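Putative O-acetylhomoserine (Thiol)-lyase (Campylobacter jejuni, PDB 4OC9) probably uses pyridoxal 5'-phosphate to convert O-acetylhomoserine and a sulfide donor into homocysteine. Local coordinates at residues D[126-131]-D[144-149]; D[140-145]-D[174-179]; D[302-307]-D[314-319]; D[345-348]-D[352-355]. All coordinates share one frame; numbering follows the deposited sequence.

Interaction 1 of 4, residues D[126-131]-D[144-149]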
loop_
_atom_site.group_PDB
_atom_site.type_symbol
_atom_site.label_atom_id
_atom_site.label_comp_id
_atom_site.label_asym_id
_atom_site.label_seq_id
_atom_site.Cartn_x
_atom_site.Cartn_y
_atom_site.Cartn_z
ATOM N N GLU D 126 18.125 -12.228 33.319
ATOM C CA GLU D 126 19.096 -11.313 33.878
ATOM C C GLU D 126 20.001 -10.726 32.812
ATOM O O GLU D 126 20.417 -11.425 31.883
ATOM C CB GLU D 126 19.964 -12.070 34.909
ATOM C CG GLU D 126 21.052 -11.235 35.573
ATOM C CD GLU D 126 21.952 -12.026 36.542
ATOM O OE1 GLU D 126 21.610 -13.183 36.873
ATOM O OE2 GLU D 126 23.008 -11.478 36.971
ATOM N N ALA D 127 20.339 -9.454 32.973
ATOM C CA ALA D 127 21.223 -8.772 32.040
ATOM C C ALA D 127 22.524 -8.368 32.739
ATOM O O ALA D 127 22.497 -7.855 33.857
ATOM C CB ALA D 127 20.554 -7.547 31.459
ATOM N N ARG D 128 23.649 -8.614 32.067
ATOM C CA ARG D 128 24.981 -8.287 32.585
ATOM C C ARG D 128 25.775 -7.462 31.579
ATOM O O ARG D 128 26.232 -7.976 30.576
ATOM C CB ARG D 128 25.767 -9.563 32.929
ATOM C CG ARG D 128 25.099 -10.420 33.994
ATOM C CD ARG D 128 25.888 -11.684 34.262
ATOM N NE ARG D 128 25.208 -12.549 35.229
ATOM C CZ ARG D 128 25.651 -13.745 35.599
ATOM N NH1 ARG D 128 26.778 -14.238 35.085
ATOM N NH2 ARG D 128 24.963 -14.458 36.471
ATOM N N GLU D 129 25.939 -6.188 31.909
ATOM C CA GLU D 129 26.667 -5.230 31.125
ATOM C C GLU D 129 28.172 -5.524 31.028
ATOM O O GLU D 129 28.759 -6.154 31.914
ATOM C CB GLU D 129 26.550 -3.873 31.808
ATOM C CG GLU D 129 27.151 -2.688 31.063
ATOM C CD GLU D 129 27.176 -1.419 31.914
ATOM O OE1 GLU D 129 27.293 -0.276 31.390
ATOM O OE2 GLU D 129 27.075 -1.563 33.139
ATOM N N PHE D 130 28.792 -5.125 29.915
ATOM C CA PHE D 130 30.242 -5.320 29.758
ATOM C C PHE D 130 30.696 -4.152 28.904
ATOM O O PHE D 130 29.888 -3.535 28.195
ATOM C CB PHE D 130 30.682 -6.677 29.172
ATOM C CG PHE D 130 30.407 -6.848 27.700
ATOM C CD1 PHE D 130 29.215 -7.367 27.257
ATOM C CD2 PHE D 130 31.391 -6.527 26.762
ATOM C CE1 PHE D 130 28.992 -7.543 25.907
ATOM C CE2 PHE D 130 31.182 -6.716 25.415
ATOM C CZ PHE D 130 29.970 -7.214 24.983
ATOM N N ASP D 131 31.982 -3.844 28.999
ATOM C CA ASP D 131 32.572 -2.751 28.267
ATOM C C ASP D 131 33.257 -3.278 26.988
ATOM O O ASP D 131 34.218 -4.063 27.076
ATOM C CB ASP D 131 33.586 -2.056 29.191
ATOM C CG ASP D 131 34.247 -0.816 28.563
ATOM O OD1 ASP D 131 33.914 -0.377 27.428
ATOM O OD2 ASP D 131 35.130 -0.266 29.252
ATOM N N GLN D 144 27.786 -20.397 33.244
ATOM C CA GLN D 144 27.187 -21.430 32.403
ATOM C C GLN D 144 25.748 -21.129 32.015
ATOM O O GLN D 144 25.144 -21.874 31.214
ATOM C CB GLN D 144 27.220 -22.775 33.126
ATOM C CG GLN D 144 26.973 -24.000 32.194
ATOM C CD GLN D 144 28.151 -24.280 31.261
ATOM O OE1 GLN D 144 29.230 -23.738 31.457
ATOM N NE2 GLN D 144 27.972 -25.201 30.305
ATOM N N ASN D 145 25.194 -20.079 32.619
ATOM C CA ASN D 145 23.820 -19.638 32.353
ATOM C C ASN D 145 23.740 -18.488 31.331
ATOM O O ASN D 145 22.644 -18.075 30.932
ATOM C CB ASN D 145 23.131 -19.228 33.641
ATOM C CG ASN D 145 22.942 -20.390 34.587
ATOM O OD1 ASN D 145 22.711 -21.537 34.166
ATOM N ND2 ASN D 145 22.990 -20.093 35.880
ATOM N N THR D 146 24.902 -17.985 30.929
ATOM C CA THR D 146 25.000 -16.913 29.958
ATOM C C THR D 146 24.671 -17.520 28.605
ATOM O O THR D 146 25.414 -18.370 28.084
ATOM C CB THR D 146 26.402 -16.291 29.934
ATOM O OG1 THR D 146 26.718 -15.756 31.227
ATOM C CG2 THR D 146 26.459 -15.164 28.879
ATOM N N LYS D 147 23.581 -17.058 28.005
ATOM C CA LYS D 147 23.155 -17.602 26.697
ATOM C C LYS D 147 23.439 -16.756 25.442
ATOM O O LYS D 147 23.293 -17.243 24.319
ATOM C CB LYS D 147 21.661 -17.847 26.755
ATOM C CG LYS D 147 21.243 -18.664 27.948
ATOM C CD LYS D 147 21.989 -19.978 28.041
ATOM C CE LYS D 147 21.391 -20.826 29.146
ATOM N NZ LYS D 147 22.217 -22.036 29.320
ATOM N N ALA D 148 23.812 -15.491 25.630
ATOM C CA ALA D 148 24.097 -14.631 24.488
ATOM C C ALA D 148 25.001 -13.456 24.848
ATOM O O ALA D 148 25.031 -12.990 25.996
ATOM C CB ALA D 148 22.804 -14.117 23.876
ATOM N N ILE D 149 25.762 -13.032 23.847
ATOM C CA ILE D 149 26.701 -11.905 23.933
ATOM C C ILE D 149 26.209 -10.928 22.853
ATOM O O ILE D 149 26.306 -11.225 21.653
ATOM C CB ILE D 149 28.134 -12.342 23.707
ATOM C CG1 ILE D 149 28.560 -13.287 24.853
ATOM C CG2 ILE D 149 29.016 -11.118 23.676
ATOM C CD1 ILE D 149 29.938 -13.899 24.713
#
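T146 OG1 is held by two polar groups, N101 OD1 and the backbone N of D143, while R128 NH1 comes up beside it without bonding: NH1 and OG1 stand 4.1 Å apart, too far for a hydrogen bond. The guanidinium finds its partners nearby instead. NH1 meets V141 O and forms a salt bridge with D143 OD2, and NE donates to E126 OE2 at 3.0 Å with an N-H...O angle of 162°. This last bond leaves R128 close to the guanidinium plane but reaches OE2 from above the carboxylate plane. From CG to NE the R128 chain is extended, which carries the charged group across to T146.

The second point of touch is apolar and slight, F130 CE1 lying 4.2 Å from I149 CG2. Both residues are buried, and both also pack on L138 of helix 136-141.

The CA atoms of R128 and T146 are 9.0 Å apart, as expected for strands that are not direct neighbours. Strand 101-105 runs between them in the parallel part of the large sheet, bonded through its backbone to edge strand 126-130, while helices 136-141 and 164-174 cover I149.

Interaction 2 of 4, residues D[140-145]-D[174-179]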
loop_
_atom_site.group_PDB
_atom_site.type_symbol
_atom_site.label_atom_id
_atom_site.label_comp_id
_atom_site.label_asym_id
_atom_site.label_seq_id
_atom_site.Cartn_x
_atom_site.Cartn_y
_atom_site.Cartn_z
ATOM N N LYS D 140 34.587 -11.860 32.727
ATOM C CA LYS D 140 34.126 -11.686 34.090
ATOM C C LYS D 140 32.647 -11.959 34.359
ATOM O O LYS D 140 32.316 -12.594 35.347
ATOM C CB LYS D 140 34.444 -10.255 34.506
ATOM C CG LYS D 140 34.037 -9.878 35.927
ATOM C CD LYS D 140 34.437 -8.447 36.257
ATOM C CE LYS D 140 34.071 -8.089 37.689
ATOM N NZ LYS D 140 34.490 -6.703 38.039
ATOM N N VAL D 141 31.761 -11.477 33.489
ATOM C CA VAL D 141 30.328 -11.686 33.695
ATOM C C VAL D 141 29.779 -12.995 33.134
ATOM O O VAL D 141 28.606 -13.322 33.357
ATOM C CB VAL D 141 29.493 -10.501 33.178
ATOM C CG1 VAL D 141 29.826 -9.242 33.977
ATOM C CG2 VAL D 141 29.671 -10.296 31.667
ATOM N N ILE D 142 30.615 -13.775 32.456
ATOM C CA ILE D 142 30.172 -15.053 31.889
ATOM C C ILE D 142 30.124 -16.225 32.856
ATOM O O ILE D 142 31.036 -16.400 33.678
ATOM C CB ILE D 142 31.082 -15.465 30.723
ATOM C CG1 ILE D 142 30.924 -14.457 29.570
ATOM C CG2 ILE D 142 30.724 -16.853 30.220
ATOM C CD1 ILE D 142 31.791 -14.728 28.363
ATOM N N ASP D 143 29.045 -17.000 32.778
ATOM C CA ASP D 143 28.878 -18.208 33.611
ATOM C C ASP D 143 28.190 -19.257 32.709
ATOM O O ASP D 143 27.982 -19.002 31.514
ATOM C CB ASP D 143 28.195 -17.965 34.963
ATOM C CG ASP D 143 26.751 -17.610 34.845
ATOM O OD1 ASP D 143 26.101 -18.018 33.857
ATOM O OD2 ASP D 143 26.222 -17.020 35.810
ATOM N N GLN D 144 27.786 -20.397 33.244
ATOM C CA GLN D 144 27.187 -21.430 32.403
ATOM C C GLN D 144 25.748 -21.129 32.015
ATOM O O GLN D 144 25.144 -21.874 31.214
ATOM C CB GLN D 144 27.220 -22.775 33.126
ATOM C CG GLN D 144 26.973 -24.000 32.194
ATOM C CD GLN D 144 28.151 -24.280 31.261
ATOM O OE1 GLN D 144 29.230 -23.738 31.457
ATOM N NE2 GLN D 144 27.972 -25.201 30.305
ATOM N N ASN D 145 25.194 -20.079 32.619
ATOM C CA ASN D 145 23.820 -19.638 32.353
ATOM C C ASN D 145 23.740 -18.488 31.331
ATOM O O ASN D 145 22.644 -18.075 30.932
ATOM C CB ASN D 145 23.131 -19.228 33.641
ATOM C CG ASN D 145 22.942 -20.390 34.587
ATOM O OD1 ASN D 145 22.711 -21.537 34.166
ATOM N ND2 ASN D 145 22.990 -20.093 35.880
ATOM N N HIS D 174 33.706 -20.280 25.086
ATOM C CA HIS D 174 32.649 -20.729 25.983
ATOM C C HIS D 174 31.463 -21.362 25.275
ATOM O O HIS D 174 30.499 -21.757 25.938
ATOM C CB HIS D 174 32.106 -19.560 26.814
ATOM C CG HIS D 174 33.126 -18.891 27.682
ATOM N ND1 HIS D 174 33.384 -19.295 28.979
ATOM C CD2 HIS D 174 33.934 -17.833 27.452
ATOM C CE1 HIS D 174 34.315 -18.518 29.505
ATOM N NE2 HIS D 174 34.663 -17.620 28.599
ATOM N N LYS D 175 31.491 -21.433 23.947
ATOM C CA LYS D 175 30.379 -22.031 23.175
ATOM C C LYS D 175 29.079 -21.225 23.345
ATOM O O LYS D 175 27.991 -21.781 23.518
ATOM C CB LYS D 175 30.187 -23.482 23.600
ATOM C CG LYS D 175 31.465 -24.247 23.419
ATOM C CD LYS D 175 31.649 -24.800 22.028
ATOM C CE LYS D 175 30.739 -26.014 21.910
ATOM N NZ LYS D 175 30.798 -26.627 20.557
ATOM N N ILE D 176 29.223 -19.900 23.324
ATOM C CA ILE D 176 28.097 -18.992 23.464
ATOM C C ILE D 176 27.782 -18.311 22.121
ATOM O O ILE D 176 28.687 -17.932 21.365
ATOM C CB ILE D 176 28.375 -17.900 24.509
ATOM C CG1 ILE D 176 28.618 -18.527 25.868
ATOM C CG2 ILE D 176 27.193 -16.946 24.601
ATOM C CD1 ILE D 176 28.995 -17.531 26.952
ATOM N N VAL D 177 26.491 -18.167 21.843
ATOM C CA VAL D 177 26.025 -17.529 20.610
ATOM C C VAL D 177 26.228 -16.036 20.692
ATOM O O VAL D 177 25.859 -15.413 21.708
ATOM C CB VAL D 177 24.526 -17.760 20.388
ATOM C CG1 VAL D 177 24.024 -16.916 19.227
ATOM C CG2 VAL D 177 24.223 -19.238 20.171
ATOM N N SER D 178 26.888 -15.476 19.676
ATOM C CA SER D 178 27.138 -14.039 19.625
ATOM C C SER D 178 26.123 -13.387 18.693
ATOM O O SER D 178 25.872 -13.883 17.584
ATOM C CB SER D 178 28.534 -13.732 19.098
ATOM O OG SER D 178 28.692 -14.186 17.756
ATOM N N ILE D 179 25.553 -12.276 19.158
ATOM C CA ILE D 179 24.563 -11.494 18.408
ATOM C C ILE D 179 25.081 -10.096 18.087
ATOM O O ILE D 179 25.403 -9.324 19.004
ATOM C CB ILE D 179 23.272 -11.246 19.211
ATOM C CG1 ILE D 179 22.607 -12.558 19.588
ATOM C CG2 ILE D 179 22.313 -10.421 18.364
ATOM C CD1 ILE D 179 21.429 -12.395 20.537
#
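I142 meets H174 and I176 where two crossover connections of the pyridoxal-phosphate fold type I sheet come together. I142 lies in the turn between helix 136-141 and strand 146-152. H174 ends helix 164-174, the helix of the beta-alpha-beta crossover that joins parallel neighbours 146-152 and 177-181. K175 closes this helix with a Schellman motif, its positive phi turning the chain toward I176 and the next strand.

One methyl group serves both partners. I142 CG2, anti to the backbone N, lies over a face of the H174 imidazole, 4.0 Å from the ring centroid and 15° off the ring normal, a CH-pi contact. It is displaced toward the rim, coming within 3.8 Å of ND1. The CG1 branch of I142 runs over the same face to the CD2-NE2 side, with CD1 3.9 Å from H174 CD2. Beside the ring, I142 CG2 and I176 CD1 meet tip to tip at 3.8 Å. The rotation of the imidazole is probably steadied by the hydrogen bond of H174 NE2 to E139 OE1.

R234 links the two segments by their backbones, with NH1 bonded to D143 O and NH2 to H174 O. After I142 the chain is folded by an Asx turn: N145 N donates to D143 OD1 at 2.6 Å, with an N-H...O angle of 144°, and approaches the oxygen from the anti side, 32° out of the carboxylate plane.

Interaction 3 of 4, residues D[302-307]-D[314-319]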
loop_
_atom_site.group_PDB
_atom_site.type_symbol
_atom_site.label_atom_id
_atom_site.label_comp_id
_atom_site.label_asym_id
_atom_site.label_seq_id
_atom_site.Cartn_x
_atom_site.Cartn_y
_atom_site.Cartn_z
ATOM N N LYS D 302 32.281 14.743 5.087
ATOM C CA LYS D 302 32.449 16.177 4.855
ATOM C C LYS D 302 31.894 17.002 5.998
ATOM O O LYS D 302 32.537 17.960 6.443
ATOM C CB LYS D 302 31.818 16.578 3.602
ATOM C CG LYS D 302 32.497 15.956 2.405
ATOM C CD LYS D 302 31.723 16.261 1.134
ATOM C CE LYS D 302 32.374 15.606 -0.066
ATOM N NZ LYS D 302 31.523 15.845 -1.257
ATOM N N VAL D 303 30.748 16.598 6.522
ATOM C CA VAL D 303 30.147 17.282 7.651
ATOM C C VAL D 303 31.071 17.083 8.868
ATOM O O VAL D 303 31.303 18.013 9.643
ATOM C CB VAL D 303 28.731 16.747 7.969
ATOM C CG1 VAL D 303 28.187 17.299 9.273
ATOM C CG2 VAL D 303 27.785 17.065 6.831
ATOM N N ALA D 304 31.599 15.886 9.045
ATOM C CA ALA D 304 32.479 15.622 10.174
ATOM C C ALA D 304 33.726 16.505 10.129
ATOM O O ALA D 304 34.104 17.109 11.135
ATOM C CB ALA D 304 32.877 14.160 10.193
ATOM N N ASN D 305 34.353 16.581 8.966
ATOM C CA ASN D 305 35.547 17.419 8.795
ATOM C C ASN D 305 35.256 18.896 9.089
ATOM O O ASN D 305 36.074 19.604 9.668
ATOM C CB ASN D 305 36.151 17.256 7.389
ATOM C CG ASN D 305 36.731 15.878 7.165
ATOM O OD1 ASN D 305 37.076 15.178 8.121
ATOM N ND2 ASN D 305 36.889 15.497 5.912
ATOM N N PHE D 306 34.092 19.359 8.638
ATOM C CA PHE D 306 33.658 20.738 8.860
ATOM C C PHE D 306 33.463 20.996 10.338
ATOM O O PHE D 306 33.935 21.993 10.853
ATOM C CB PHE D 306 32.357 21.025 8.107
ATOM C CG PHE D 306 31.623 22.232 8.622
ATOM C CD1 PHE D 306 31.990 23.508 8.266
ATOM C CD2 PHE D 306 30.567 22.069 9.454
ATOM C CE1 PHE D 306 31.307 24.598 8.758
ATOM C CE2 PHE D 306 29.869 23.150 9.947
ATOM C CZ PHE D 306 30.256 24.417 9.619
ATOM N N LEU D 307 32.726 20.124 11.007
ATOM C CA LEU D 307 32.507 20.297 12.418
ATOM C C LEU D 307 33.838 20.257 13.191
ATOM O O LEU D 307 34.054 21.025 14.131
ATOM C CB LEU D 307 31.592 19.187 12.966
ATOM C CG LEU D 307 30.129 19.175 12.491
ATOM C CD1 LEU D 307 29.399 17.922 12.900
ATOM C CD2 LEU D 307 29.406 20.415 12.993
ATOM N N LYS D 314 33.213 21.521 20.224
ATOM C CA LYS D 314 34.215 20.963 21.145
ATOM C C LYS D 314 34.653 19.522 20.993
ATOM O O LYS D 314 35.481 19.064 21.769
ATOM C CB LYS D 314 33.764 21.176 22.597
ATOM C CG LYS D 314 33.480 22.636 22.927
ATOM C CD LYS D 314 34.660 23.561 22.627
ATOM C CE LYS D 314 34.367 25.037 22.939
ATOM N NZ LYS D 314 34.126 25.319 24.385
ATOM N N GLY D 315 34.134 18.800 20.022
ATOM C CA GLY D 315 34.554 17.407 19.865
ATOM C C GLY D 315 33.635 16.751 18.857
ATOM O O GLY D 315 32.440 17.025 18.847
ATOM N N VAL D 316 34.197 15.886 18.023
ATOM C CA VAL D 316 33.451 15.200 17.017
ATOM C C VAL D 316 33.716 13.721 17.049
ATOM O O VAL D 316 34.847 13.297 17.040
ATOM C CB VAL D 316 33.811 15.693 15.591
ATOM C CG1 VAL D 316 33.013 14.925 14.527
ATOM C CG2 VAL D 316 33.533 17.187 15.453
ATOM N N ASN D 317 32.651 12.934 16.974
ATOM C CA ASN D 317 32.763 11.470 16.968
ATOM C C ASN D 317 32.422 10.865 15.639
ATOM O O ASN D 317 31.232 10.757 15.301
ATOM C CB ASN D 317 31.821 10.804 17.904
ATOM C CG ASN D 317 32.251 10.828 19.311
ATOM O OD1 ASN D 317 33.423 11.015 19.648
ATOM N ND2 ASN D 317 31.325 10.477 20.152
ATOM N N TYR D 318 33.430 10.511 14.861
ATOM C CA TYR D 318 33.198 9.884 13.552
ATOM C C TYR D 318 34.495 9.113 13.241
ATOM O O TYR D 318 35.573 9.651 13.304
ATOM C CB TYR D 318 32.748 10.893 12.483
ATOM C CG TYR D 318 32.247 10.253 11.235
ATOM C CD1 TYR D 318 30.987 9.687 11.186
ATOM C CD2 TYR D 318 32.996 10.266 10.080
ATOM C CE1 TYR D 318 30.512 9.102 10.035
ATOM C CE2 TYR D 318 32.533 9.677 8.917
ATOM C CZ TYR D 318 31.280 9.091 8.903
ATOM O OH TYR D 318 30.832 8.507 7.716
ATOM N N PRO D 319 34.379 7.837 12.901
ATOM C CA PRO D 319 35.534 6.978 12.667
ATOM C C PRO D 319 36.548 7.335 11.590
ATOM O O PRO D 319 37.673 6.891 11.685
ATOM C CB PRO D 319 34.887 5.615 12.341
ATOM C CG PRO D 319 33.455 5.737 12.723
ATOM C CD PRO D 319 33.130 7.173 12.479
#
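L307 and V316 make the tightest part of this contact between the end portion of the long helix 276-309 and strand 315-317, the edge strand of the smaller, mixed sheet. V316 CG2 sits 3.7 Å from L307 CB and 3.8 Å from L307 C, so the methyl rests on the base of the leucine and its backbone, not on its branched end. One helical turn back, A304 brings its CB to 3.9 Å from Y318 CD2 and 4.0 Å from Y318 CB. The methyl approaches the ring obliquely. A Y318 chi1 of -168°, anti to the backbone N, carries CD2 alongside A304. P319 CD lies 3.4 Å above one face of that ring, and Y318 OH, hydrogen-bonded to S340 O, probably steadies the far end.

Between these two points the fit is looser: the side chains of A304 and V316 come no closer than 4.4 Å, CB to CG1. The strand alternates, V316 and Y318 pointing to the helix while N317 turns away and bonds through ND2 to S344 OG on strand 342-346. At the borders, K302, N305 and K314 are exposed, and none of them touches the opposite segment.

L343 extends the apolar layer, touching A304, L307 and Y318, and helix 411-422 covers the other flank of the helix through V303 and F306. No hydrogen bond or charge pair crosses the contact, so helix and strand are held together here by hydrophobic and van der Waals packing, while Y318 and N317 find polar partners outside it, at S340 and S344.

Interaction 4 of 4, residues D[345-348]-D[352-355]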
loop_
_atom_site.group_PDB
_atom_site.type_symbol
_atom_site.label_atom_id
_atom_site.label_comp_id
_atom_site.label_asym_id
_atom_site.label_seq_id
_atom_site.Cartn_x
_atom_site.Cartn_y
_atom_site.Cartn_z
ATOM N N PHE D 345 28.480 15.058 17.996
ATOM C CA PHE D 345 29.458 16.091 18.311
ATOM C C PHE D 345 29.051 16.813 19.591
ATOM O O PHE D 345 27.893 16.759 20.005
ATOM C CB PHE D 345 29.658 17.109 17.159
ATOM C CG PHE D 345 28.472 17.975 16.863
ATOM C CD1 PHE D 345 28.306 19.176 17.522
ATOM C CD2 PHE D 345 27.539 17.600 15.928
ATOM C CE1 PHE D 345 27.220 19.983 17.241
ATOM C CE2 PHE D 345 26.449 18.391 15.652
ATOM C CZ PHE D 345 26.294 19.591 16.299
ATOM N N GLU D 346 30.019 17.511 20.171
ATOM C CA GLU D 346 29.827 18.273 21.381
ATOM C C GLU D 346 29.690 19.752 21.079
ATOM O O GLU D 346 30.529 20.336 20.396
ATOM C CB GLU D 346 31.031 18.081 22.337
ATOM C CG GLU D 346 31.252 16.641 22.758
ATOM C CD GLU D 346 30.081 16.098 23.547
ATOM O OE1 GLU D 346 29.619 16.818 24.462
ATOM O OE2 GLU D 346 29.653 14.951 23.285
ATOM N N ALA D 347 28.616 20.355 21.576
ATOM C CA ALA D 347 28.387 21.785 21.403
ATOM C C ALA D 347 29.134 22.436 22.575
ATOM O O ALA D 347 29.728 21.736 23.378
ATOM C CB ALA D 347 26.918 22.103 21.495
ATOM N N LYS D 348 29.125 23.763 22.659
ATOM C CA LYS D 348 29.819 24.480 23.748
ATOM C C LYS D 348 29.265 24.043 25.090
ATOM O O LYS D 348 30.019 23.755 26.007
ATOM C CB LYS D 348 29.729 26.008 23.583
ATOM C CG LYS D 348 30.455 26.518 22.317
ATOM C CD LYS D 348 30.398 28.030 22.086
ATOM C CE LYS D 348 28.985 28.551 21.881
ATOM N NZ LYS D 348 28.948 29.998 21.532
ATOM N N HIS D 352 23.773 25.780 24.037
ATOM C CA HIS D 352 24.212 25.868 22.648
ATOM C C HIS D 352 23.637 24.700 21.854
ATOM O O HIS D 352 23.117 24.887 20.760
ATOM C CB HIS D 352 25.737 25.977 22.575
ATOM C CG HIS D 352 26.283 26.182 21.184
ATOM N ND1 HIS D 352 27.260 25.376 20.631
ATOM C CD2 HIS D 352 25.924 27.050 20.205
ATOM C CE1 HIS D 352 27.546 25.796 19.412
ATOM N NE2 HIS D 352 26.733 26.797 19.119
ATOM N N ALA D 353 23.660 23.517 22.448
ATOM C CA ALA D 353 23.109 22.306 21.810
ATOM C C ALA D 353 21.617 22.449 21.485
ATOM O O ALA D 353 21.119 21.968 20.470
ATOM C CB ALA D 353 23.301 21.114 22.707
ATOM N N ARG D 354 20.924 23.161 22.360
ATOM C CA ARG D 354 19.521 23.391 22.230
ATOM C C ARG D 354 19.283 24.449 21.127
ATOM O O ARG D 354 18.355 24.308 20.312
ATOM C CB ARG D 354 19.024 23.859 23.595
ATOM C CG ARG D 354 17.581 23.703 23.954
ATOM C CD ARG D 354 17.317 24.292 25.358
ATOM N NE ARG D 354 15.896 24.676 25.336
ATOM C CZ ARG D 354 15.404 25.784 24.744
ATOM N NH1 ARG D 354 14.092 26.065 24.776
ATOM N NH2 ARG D 354 16.210 26.623 24.090
ATOM N N ARG D 355 20.083 25.516 21.068
ATOM C CA ARG D 355 19.869 26.526 20.006
ATOM C C ARG D 355 20.046 25.904 18.646
ATOM O O ARG D 355 19.328 26.239 17.716
ATOM C CB ARG D 355 20.770 27.762 20.099
ATOM C CG ARG D 355 20.439 28.713 21.231
ATOM C CD ARG D 355 21.222 30.024 21.133
ATOM N NE ARG D 355 22.676 29.830 21.095
ATOM C CZ ARG D 355 23.456 29.653 22.168
ATOM N NH1 ARG D 355 22.936 29.577 23.384
ATOM N NH2 ARG D 355 24.764 29.492 22.020
#
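H352 CG stands anti to its own backbone N (chi1 -176°), pointing the imidazole at the chain leaving strand 342-346, and a bend at chi3 of K348 (-63°) folds the lysine over it. K348 CE comes to rest above the ring centre, 3.7 Å from the centroid, a CH-pi contact. At the rim, K348 N donates to H352 ND1 at 3.2 Å, nearly straight with an N-H...N angle of 171°. As ND1 accepts here and NE2 bonds to I422 O, the ring is probably neutral with its proton on NE2.

A347 fills the adjoining corner: its CB lies 3.4 Å from H352 ND1 and 3.9 Å from A353 CB. Farther out, K348 NZ and R355 NH2 are 4.2 Å apart, NZ near the guanidinium plane at its edge. This proximity of like charges is probably eased by the salt bridge of R355 NE to the terminal carboxylate of S424.

Backbone bonds of F345 to I402 and A347 to A400 tie the first segment to strand 401-405 and the residue before it. A353 packs on I402 from helix 350-359, and H352 joins this helix to the C-terminal helix 411-422.

In the fold
The four contacts form two pairs. Interactions 1 and 2 share Q144 and N145, have centres 6 Å apart, and are joined by the I179 N to I149 O bond (2.8 Å) between neighbouring strands of the large sheet. Interactions 3 and 4, centred 13 Å apart, meet in the smaller sheet, where G315 O and E346 N lie 2.8 Å apart and L307 packs on F345. No contact joins the pairs: interactions 1 and 3 approach to about 13 Å at their nearest atoms. K206, the lysine that carries the pyridoxal phosphate in this crystal, follows strand 199-203, which lies beside 177-181, so the first pair belongs to the cofactor-bearing sheet.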